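Local structure of response regulator (Caulobacter vibrioides, 3T0Y) at residues Pro26-Tyr31 with Val68-Val73; Arg98-Leu103 with Arg127-Ala132. The protein probably acts, as a PhyR-type response regulator of which this is the sigma-like part, by sequestering an anti-sigma factor. One frame throughout, in Å; residues are numbered along the deposited sequence.

Contact 1 (Pro26-Tyr31 with Val68-Val73); sequences PYIRRY and VALYRV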
ATOM      1  N   PRO C  26      -7.507  15.104   3.181  1.00 23.75           N
ATOM      2  CA  PRO C  26      -7.080  14.404   4.401  1.00 26.57           C
ATOM      3  C   PRO C  26      -8.030  13.263   4.759  1.00 26.97           C
ATOM      4  O   PRO C  26      -7.612  12.284   5.384  1.00 29.57           O
ATOM      5  CB  PRO C  26      -7.151  15.493   5.489  1.00 29.70           C
ATOM      6  CG  PRO C  26      -7.094  16.787   4.754  1.00 29.87           C
ATOM      7  CD  PRO C  26      -7.764  16.534   3.422  1.00 31.29           C
ATOM      8  N   TYR C  27      -9.299  13.386   4.379  1.00 25.15           N
ATOM      9  CA  TYR C  27     -10.288  12.373   4.750  1.00 23.46           C
ATOM     10  C   TYR C  27     -10.221  11.143   3.859  1.00 22.22           C
ATOM     11  O   TYR C  27     -10.194  10.034   4.354  1.00 22.44           O
ATOM     12  CB  TYR C  27     -11.680  12.983   4.800  1.00 25.32           C
ATOM     13  CG  TYR C  27     -11.685  14.102   5.799  1.00 32.99           C
ATOM     14  CD1 TYR C  27     -11.845  13.838   7.154  1.00 33.39           C
ATOM     15  CD2 TYR C  27     -11.449  15.410   5.406  1.00 33.91           C
ATOM     16  CE1 TYR C  27     -11.813  14.846   8.082  1.00 37.47           C
ATOM     17  CE2 TYR C  27     -11.414  16.437   6.334  1.00 38.91           C
ATOM     18  CZ  TYR C  27     -11.599  16.146   7.670  1.00 42.96           C
ATOM     19  OH  TYR C  27     -11.564  17.150   8.605  1.00 47.47           O
ATOM     20  N   ILE C  28     -10.120  11.346   2.553  1.00 24.38           N
ATOM     21  CA  ILE C  28      -9.936  10.233   1.657  1.00 22.96           C
ATOM     22  C   ILE C  28      -8.641   9.503   2.022  1.00 26.14           C
ATOM     23  O   ILE C  28      -8.549   8.288   1.870  1.00 24.48           O
ATOM     24  CB  ILE C  28      -9.991  10.670   0.161  1.00 23.87           C
ATOM     25  CG1 ILE C  28     -10.238   9.471  -0.752  1.00 22.81           C
ATOM     26  CG2 ILE C  28      -8.732  11.398  -0.261  1.00 24.90           C
ATOM     27  CD1 ILE C  28     -11.439   8.656  -0.347  1.00 21.56           C
ATOM     28  N   ARG C  29      -7.647  10.211   2.554  1.00 23.12           N
ATOM     29  CA  ARG C  29      -6.415   9.502   2.909  1.00 21.39           C
ATOM     30  C   ARG C  29      -6.667   8.607   4.090  1.00 23.54           C
ATOM     31  O   ARG C  29      -6.110   7.504   4.171  1.00 20.63           O
ATOM     32  CB  ARG C  29      -5.267  10.442   3.260  1.00 24.22           C
ATOM     33  CG  ARG C  29      -4.792  11.329   2.150  1.00 25.32           C
ATOM     34  CD  ARG C  29      -3.590  12.150   2.640  1.00 31.79           C
ATOM     35  NE  ARG C  29      -2.359  11.360   2.702  1.00 30.55           N
ATOM     36  CZ  ARG C  29      -1.407  11.509   3.619  1.00 36.54           C
ATOM     37  NH1 ARG C  29      -1.548  12.412   4.584  1.00 32.98           N
ATOM     38  NH2 ARG C  29      -0.317  10.745   3.579  1.00 35.00           N
ATOM     39  N   ARG C  30      -7.476   9.094   5.030  1.00 23.61           N
ATOM     40  CA  ARG C  30      -7.803   8.294   6.196  1.00 25.19           C
ATOM     41  C   ARG C  30      -8.516   7.033   5.731  1.00 24.54           C
ATOM     42  O   ARG C  30      -8.189   5.940   6.164  1.00 22.38           O
ATOM     43  CB  ARG C  30      -8.690   9.056   7.186  1.00 25.09           C
ATOM     44  CG  ARG C  30      -9.113   8.200   8.384  1.00 27.98           C
ATOM     45  CD  ARG C  30     -10.141   8.890   9.253  1.00 29.17           C
ATOM     46  NE  ARG C  30     -11.255   9.353   8.446  1.00 22.65           N
ATOM     47  CZ  ARG C  30     -12.191  10.192   8.858  1.00 30.44           C
ATOM     48  NH1 ARG C  30     -12.155  10.683  10.090  1.00 35.76           N
ATOM     49  NH2 ARG C  30     -13.141  10.563   8.016  1.00 22.42           N
ATOM     50  N   TYR C  31      -9.494   7.193   4.844  1.00 22.87           N
ATOM     51  CA  TYR C  31     -10.276   6.049   4.396  1.00 23.01           C
ATOM     52  C   TYR C  31      -9.374   5.067   3.646  1.00 20.90           C
ATOM     53  O   TYR C  31      -9.407   3.861   3.893  1.00 20.25           O
ATOM     54  CB  TYR C  31     -11.420   6.511   3.507  1.00 15.98           C
ATOM     55  CG  TYR C  31     -12.173   5.385   2.859  1.00 17.05           C
ATOM     56  CD1 TYR C  31     -12.947   4.521   3.625  1.00 19.39           C
ATOM     57  CD2 TYR C  31     -12.111   5.177   1.482  1.00 15.21           C
ATOM     58  CE1 TYR C  31     -13.634   3.476   3.049  1.00 15.69           C
ATOM     59  CE2 TYR C  31     -12.803   4.137   0.892  1.00 17.05           C
ATOM     60  CZ  TYR C  31     -13.572   3.286   1.696  1.00 17.59           C
ATOM     61  OH  TYR C  31     -14.291   2.252   1.144  1.00 14.94           O
ATOM     62  N   VAL C  68     -18.663  13.144  -1.515  1.00 21.97           N
ATOM     63  CA  VAL C  68     -19.293  11.868  -1.847  1.00 22.97           C
ATOM     64  C   VAL C  68     -18.850  11.407  -3.240  1.00 23.93           C
ATOM     65  O   VAL C  68     -18.511  10.238  -3.438  1.00 19.47           O
ATOM     66  CB  VAL C  68     -20.830  11.938  -1.715  1.00 21.58           C
ATOM     67  CG1 VAL C  68     -21.511  10.724  -2.337  1.00 17.27           C
ATOM     68  CG2 VAL C  68     -21.239  12.083  -0.247  1.00 17.37           C
ATOM     69  N   ALA C  69     -18.813  12.337  -4.185  1.00 20.59           N
ATOM     70  CA  ALA C  69     -18.422  12.032  -5.556  1.00 18.62           C
ATOM     71  C   ALA C  69     -16.960  11.604  -5.633  1.00 19.38           C
ATOM     72  O   ALA C  69     -16.594  10.759  -6.436  1.00 22.85           O
ATOM     73  CB  ALA C  69     -18.693  13.251  -6.473  1.00 21.65           C
ATOM     74  N   LEU C  70     -16.128  12.172  -4.772  1.00 20.88           N
ATOM     75  CA  LEU C  70     -14.722  11.798  -4.705  1.00 20.15           C
ATOM     76  C   LEU C  70     -14.548  10.340  -4.238  1.00 24.91           C
ATOM     77  O   LEU C  70     -13.831   9.559  -4.862  1.00 20.10           O
ATOM     78  CB  LEU C  70     -13.979  12.720  -3.740  1.00 20.93           C
ATOM     79  CG  LEU C  70     -12.525  12.348  -3.462  1.00 22.80           C
ATOM     80  CD1 LEU C  70     -11.685  12.386  -4.745  1.00 17.26           C
ATOM     81  CD2 LEU C  70     -11.907  13.223  -2.366  1.00 23.59           C
ATOM     82  N   TYR C  71     -15.205   9.974  -3.145  1.00 20.90           N
ATOM     83  CA  TYR C  71     -15.123   8.601  -2.669  1.00 19.54           C
ATOM     84  C   TYR C  71     -15.755   7.633  -3.647  1.00 16.98           C
ATOM     85  O   TYR C  71     -15.348   6.498  -3.721  1.00 18.78           O
ATOM     86  CB  TYR C  71     -15.829   8.441  -1.338  1.00 19.38           C
ATOM     87  CG  TYR C  71     -15.076   8.958  -0.143  1.00 22.45           C
ATOM     88  CD1 TYR C  71     -14.725  10.298  -0.037  1.00 20.86           C
ATOM     89  CD2 TYR C  71     -14.760   8.107   0.909  1.00 19.26           C
ATOM     90  CE1 TYR C  71     -14.075  10.772   1.076  1.00 20.79           C
ATOM     91  CE2 TYR C  71     -14.102   8.563   2.022  1.00 19.17           C
ATOM     92  CZ  TYR C  71     -13.769   9.902   2.107  1.00 22.17           C
ATOM     93  OH  TYR C  71     -13.131  10.359   3.231  1.00 20.29           O
ATOM     94  N   ARG C  72     -16.781   8.067  -4.367  1.00 16.54           N
ATOM     95  CA  ARG C  72     -17.342   7.245  -5.439  1.00 18.37           C
ATOM     96  C   ARG C  72     -16.282   6.929  -6.491  1.00 18.79           C
ATOM     97  O   ARG C  72     -16.161   5.785  -6.917  1.00 21.03           O
ATOM     98  CB  ARG C  72     -18.565   7.928  -6.079  1.00 20.95           C
ATOM     99  CG  ARG C  72     -19.223   7.109  -7.158  1.00 21.92           C
ATOM    100  CD  ARG C  72     -20.466   7.807  -7.712  1.00 27.52           C
ATOM    101  NE  ARG C  72     -20.895   7.255  -8.997  1.00 27.30           N
ATOM    102  CZ  ARG C  72     -21.874   6.367  -9.165  1.00 32.33           C
ATOM    103  NH1 ARG C  72     -22.564   5.904  -8.128  1.00 26.89           N
ATOM    104  NH2 ARG C  72     -22.172   5.944 -10.387  1.00 37.44           N
ATOM    105  N   VAL C  73     -15.490   7.926  -6.890  1.00 18.60           N
ATOM    106  CA  VAL C  73     -14.426   7.660  -7.858  1.00 20.01           C
ATOM    107  C   VAL C  73     -13.316   6.795  -7.260  1.00 23.69           C
ATOM    108  O   VAL C  73     -12.837   5.857  -7.901  1.00 26.04           O
ATOM    109  CB  VAL C  73     -13.817   8.936  -8.452  1.00 24.38           C
ATOM    110  CG1 VAL C  73     -12.538   8.591  -9.232  1.00 27.00           C
ATOM    111  CG2 VAL C  73     -14.809   9.617  -9.356  1.00 23.55           C
TER
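The CD1 methyl of Ile-28 sits almost exactly over the middle of the Tyr-71 ring, 3.4 Å from CD1 to the ring centroid and only 3° off the ring normal. This is a CH-pi contact with the methyl nearly equidistant from all six ring carbons. The axes of the two short helical segments stay 10.9 Å apart and cross at -38°, and Tyr-71 spans most of that distance, bringing its CZ to 3.9 Å from CA of Ile-28. Isoleucine suits the place because its longer branch, with CG1 anti to the backbone N, runs past the tyrosine the other way and lays its terminal methyl on the ring face, while CB of Ile-28 meets CD2 of Leu-70 at 4.1 Å.

Tyr-31 adds a second aromatic group. Its CB lies 3.7 Å from CE2 of Tyr-71, its CG and CD2 approach the same carbon, and the two rings lean together with their planes at 40°. The ring of Tyr-71 is long enough to carry its hydroxyl to the backbone of the other helix, where OH comes 3.1 Å from the carbonyl carbon of Tyr-27. The same oxygen is close to the N of Ile-28, but the angle is too poor for a hydrogen bond.

Further out, Val-46 of helix 39-54 and Phe-74 of helix 66-80 also pack on Ile-28, placing the contact in the helical core of the sigma2-like region. The Tyr-71 hydroxyl instead bonds to Glu-107 of the second subunit, whose carboxylate also makes a salt bridge to Arg-30, and Phe-109 of that subunit meets the Tyr-71 ring edge-to-face. Tyrosine therefore does two jobs: its ring joins two helices through apolar and pi contacts, while its hydroxyl hydrogen-bonds to the second subunit.

Contact 2 (Arg98-Leu103 with Arg127-Ala132); sequences RQAFLL and RLIGDA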
ATOM      1  N   ARG C  98       2.053  -8.643   1.149  1.00 19.80           N
ATOM      2  CA  ARG C  98       2.700  -8.274  -0.105  1.00 23.62           C
ATOM      3  C   ARG C  98       4.221  -8.307  -0.016  1.00 21.68           C
ATOM      4  O   ARG C  98       4.908  -8.700  -0.964  1.00 22.95           O
ATOM      5  CB  ARG C  98       2.277  -6.878  -0.525  1.00 15.65           C
ATOM      6  CG  ARG C  98       2.533  -6.617  -1.991  1.00 22.87           C
ATOM      7  CD  ARG C  98       1.660  -5.485  -2.472  1.00 30.74           C
ATOM      8  NE  ARG C  98       2.028  -4.245  -1.829  1.00 34.83           N
ATOM      9  CZ  ARG C  98       1.231  -3.470  -1.110  1.00 22.64           C
ATOM     10  NH1 ARG C  98      -0.042  -3.771  -0.922  1.00 28.30           N
ATOM     11  NH2 ARG C  98       1.739  -2.357  -0.590  1.00 23.49           N
ATOM     12  N   GLN C  99       4.747  -7.834   1.106  1.00 19.41           N
ATOM     13  CA  GLN C  99       6.175  -7.891   1.347  1.00 20.88           C
ATOM     14  C   GLN C  99       6.696  -9.336   1.311  1.00 19.50           C
ATOM     15  O   GLN C  99       7.613  -9.649   0.560  1.00 16.27           O
ATOM     16  CB  GLN C  99       6.473  -7.254   2.696  1.00 23.05           C
ATOM     17  CG  GLN C  99       6.038  -5.813   2.755  1.00 22.13           C
ATOM     18  CD  GLN C  99       6.105  -5.238   4.154  1.00 28.52           C
ATOM     19  OE1 GLN C  99       6.510  -5.905   5.099  1.00 32.92           O
ATOM     20  NE2 GLN C  99       5.697  -3.993   4.290  1.00 36.44           N
ATOM     21  N   ALA C 100       6.076 -10.198   2.113  1.00 16.14           N
ATOM     22  CA  ALA C 100       6.484 -11.580   2.264  1.00 18.75           C
ATOM     23  C   ALA C 100       6.394 -12.282   0.928  1.00 21.99           C
ATOM     24  O   ALA C 100       7.262 -13.072   0.563  1.00 22.64           O
ATOM     25  CB  ALA C 100       5.601 -12.254   3.251  1.00 18.67           C
ATOM     26  N   PHE C 101       5.331 -11.991   0.199  1.00 21.23           N
ATOM     27  CA  PHE C 101       5.126 -12.586  -1.100  1.00 23.39           C
ATOM     28  C   PHE C 101       6.182 -12.112  -2.107  1.00 23.39           C
ATOM     29  O   PHE C 101       6.762 -12.925  -2.823  1.00 23.73           O
ATOM     30  CB  PHE C 101       3.722 -12.251  -1.614  1.00 24.72           C
ATOM     31  CG  PHE C 101       3.439 -12.792  -2.982  1.00 28.29           C
ATOM     32  CD1 PHE C 101       3.176 -14.146  -3.169  1.00 32.29           C
ATOM     33  CD2 PHE C 101       3.426 -11.953  -4.085  1.00 29.51           C
ATOM     34  CE1 PHE C 101       2.896 -14.656  -4.441  1.00 33.77           C
ATOM     35  CE2 PHE C 101       3.151 -12.459  -5.362  1.00 32.55           C
ATOM     36  CZ  PHE C 101       2.890 -13.810  -5.536  1.00 29.94           C
ATOM     37  N   LEU C 102       6.437 -10.808  -2.169  1.00 16.27           N
ATOM     38  CA  LEU C 102       7.396 -10.303  -3.133  1.00 17.84           C
ATOM     39  C   LEU C 102       8.825 -10.697  -2.791  1.00 23.45           C
ATOM     40  O   LEU C 102       9.631 -10.917  -3.690  1.00 22.42           O
ATOM     41  CB  LEU C 102       7.288  -8.779  -3.311  1.00 21.92           C
ATOM     42  CG  LEU C 102       6.003  -8.281  -3.975  1.00 23.87           C
ATOM     43  CD1 LEU C 102       6.011  -6.789  -4.000  1.00 26.15           C
ATOM     44  CD2 LEU C 102       5.873  -8.817  -5.384  1.00 25.36           C
ATOM     45  N   LEU C 103       9.153 -10.771  -1.501  1.00 21.05           N
ATOM     46  CA  LEU C 103      10.504 -11.142  -1.124  1.00 20.80           C
ATOM     47  C   LEU C 103      10.814 -12.545  -1.665  1.00 24.88           C
ATOM     48  O   LEU C 103      11.918 -12.808  -2.125  1.00 22.01           O
ATOM     49  CB  LEU C 103      10.699 -11.091   0.392  1.00 15.05           C
ATOM     50  CG  LEU C 103      10.797  -9.665   0.930  1.00 18.53           C
ATOM     51  CD1 LEU C 103      10.581  -9.671   2.435  1.00 20.99           C
ATOM     52  CD2 LEU C 103      12.155  -9.035   0.570  1.00 17.72           C
ATOM     53  N   ARG C 127       2.478 -17.763   6.939  1.00 27.75           N
ATOM     54  CA  ARG C 127       1.108 -17.277   7.062  1.00 32.86           C
ATOM     55  C   ARG C 127       0.923 -16.160   6.057  1.00 33.90           C
ATOM     56  O   ARG C 127      -0.015 -16.163   5.254  1.00 30.57           O
ATOM     57  CB  ARG C 127       0.836 -16.747   8.481  1.00 35.42           C
ATOM     58  CG  ARG C 127      -0.570 -16.165   8.664  1.00 49.15           C
ATOM     59  CD  ARG C 127      -0.779 -15.495  10.030  1.00 55.46           C
ATOM     60  NE  ARG C 127      -0.371 -14.085  10.064  1.00 51.75           N
ATOM     61  CZ  ARG C 127      -1.006 -13.094   9.432  1.00 53.80           C
ATOM     62  NH1 ARG C 127      -2.076 -13.341   8.683  1.00 46.52           N
ATOM     63  NH2 ARG C 127      -0.556 -11.849   9.538  1.00 50.48           N
ATOM     64  N   LEU C 128       1.843 -15.198   6.119  1.00 33.95           N
ATOM     65  CA  LEU C 128       1.788 -14.008   5.287  1.00 25.13           C
ATOM     66  C   LEU C 128       1.744 -14.362   3.811  1.00 23.42           C
ATOM     67  O   LEU C 128       0.944 -13.827   3.072  1.00 25.78           O
ATOM     68  CB  LEU C 128       2.967 -13.093   5.603  1.00 23.84           C
ATOM     69  CG  LEU C 128       2.758 -12.298   6.888  1.00 23.10           C
ATOM     70  CD1 LEU C 128       4.033 -11.568   7.283  1.00 25.29           C
ATOM     71  CD2 LEU C 128       1.602 -11.319   6.686  1.00 26.03           C
ATOM     72  N   ILE C 129       2.604 -15.271   3.384  1.00 28.46           N
ATOM     73  CA  ILE C 129       2.600 -15.708   1.996  1.00 30.04           C
ATOM     74  C   ILE C 129       1.301 -16.444   1.683  1.00 28.25           C
ATOM     75  O   ILE C 129       0.788 -16.387   0.560  1.00 29.61           O
ATOM     76  CB  ILE C 129       3.751 -16.677   1.715  1.00 28.38           C
ATOM     77  CG1 ILE C 129       5.107 -15.968   1.826  1.00 26.02           C
ATOM     78  CG2 ILE C 129       3.591 -17.283   0.330  1.00 29.84           C
ATOM     79  CD1 ILE C 129       6.288 -16.964   1.828  1.00 23.31           C
ATOM     80  N   GLY C 130       0.782 -17.158   2.676  1.00 26.27           N
ATOM     81  CA  GLY C 130      -0.465 -17.879   2.500  1.00 24.00           C
ATOM     82  C   GLY C 130      -1.550 -16.871   2.185  1.00 30.51           C
ATOM     83  O   GLY C 130      -2.231 -16.965   1.153  1.00 32.29           O
ATOM     84  N   ASP C 131      -1.680 -15.877   3.065  1.00 30.25           N
ATOM     85  CA  ASP C 131      -2.668 -14.799   2.899  1.00 30.05           C
ATOM     86  C   ASP C 131      -2.572 -14.110   1.538  1.00 33.43           C
ATOM     87  O   ASP C 131      -3.594 -13.851   0.916  1.00 32.22           O
ATOM     88  CB  ASP C 131      -2.524 -13.753   4.016  1.00 30.65           C
ATOM     89  CG  ASP C 131      -3.494 -12.603   3.857  1.00 36.16           C
ATOM     90  OD1 ASP C 131      -4.700 -12.817   4.106  1.00 37.11           O
ATOM     91  OD2 ASP C 131      -3.064 -11.492   3.477  1.00 30.67           O
ATOM     92  N   ALA C 132      -1.354 -13.784   1.091  1.00 28.12           N
ATOM     93  CA  ALA C 132      -1.184 -13.190  -0.229  1.00 30.12           C
ATOM     94  C   ALA C 132      -1.671 -14.155  -1.309  1.00 32.81           C
ATOM     95  O   ALA C 132      -2.308 -13.753  -2.286  1.00 30.86           O
ATOM     96  CB  ALA C 132       0.271 -12.785  -0.477  1.00 27.30           C
TER
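Ala-100, Phe-101 and Ala-132 bury the most surface where the two helices meet, with CB of Ala-100 packed 3.6 Å from CB of Leu-128 and CB of Phe-101 3.7 Å from CB of Ala-132. Having nothing beyond CB, the two alanines suit a close approach: the segment axes come within 7.8 Å and cross nearly at right angles, at -94°. Ile-129 closes in from the flank, its CG1 lying 4.0 Å from CB of Ala-100 and 3.8 Å from the carbonyl O of the same residue.

A first torsion near 180° (chi1 178°) carries the Phe-101 ring past the Ala-132 methyl, which touches the side chain at its CB and CG end; beyond, the phenylalanine packs on an apolar side chain of another protein. Leu-118 of helix 111-118 also touches Ala-100, and Ser-97 hydrogen-bonds to Asp-131 at the margin.

The crossing is consistent with the family's helix-turn-helix type of fold, in which helix 95-106 would pack across helix 122-140, with helix 111-118 between them in the chain. No hydrogen bond or salt bridge joins the two segments, so their cohesion here comes from van der Waals contact and the exclusion of water.

Both contacts are buried helix-to-helix joints without a hydrogen bond between their segments, and they bury nearly equal areas, yet they hold different elements on opposite sides of the chain's centre. Contact 1 joins helices 25-36 and 66-80 in the sigma2-like region; contact 2 joins helices 95-106 and 122-140 in the sigma-like region. Their centres are 28 Å apart. Large side chains span the wider, shallower crossing of contact 1, whereas alanine methyls, met by the CB ends of larger residues and by CG1 of Ile-129, permit the close, nearly perpendicular crossing of contact 2. The second subunit relates the two regions: Tyr-31 touches its Gln-99, and Leu-102 and Leu-103 pack on its Tyr-31.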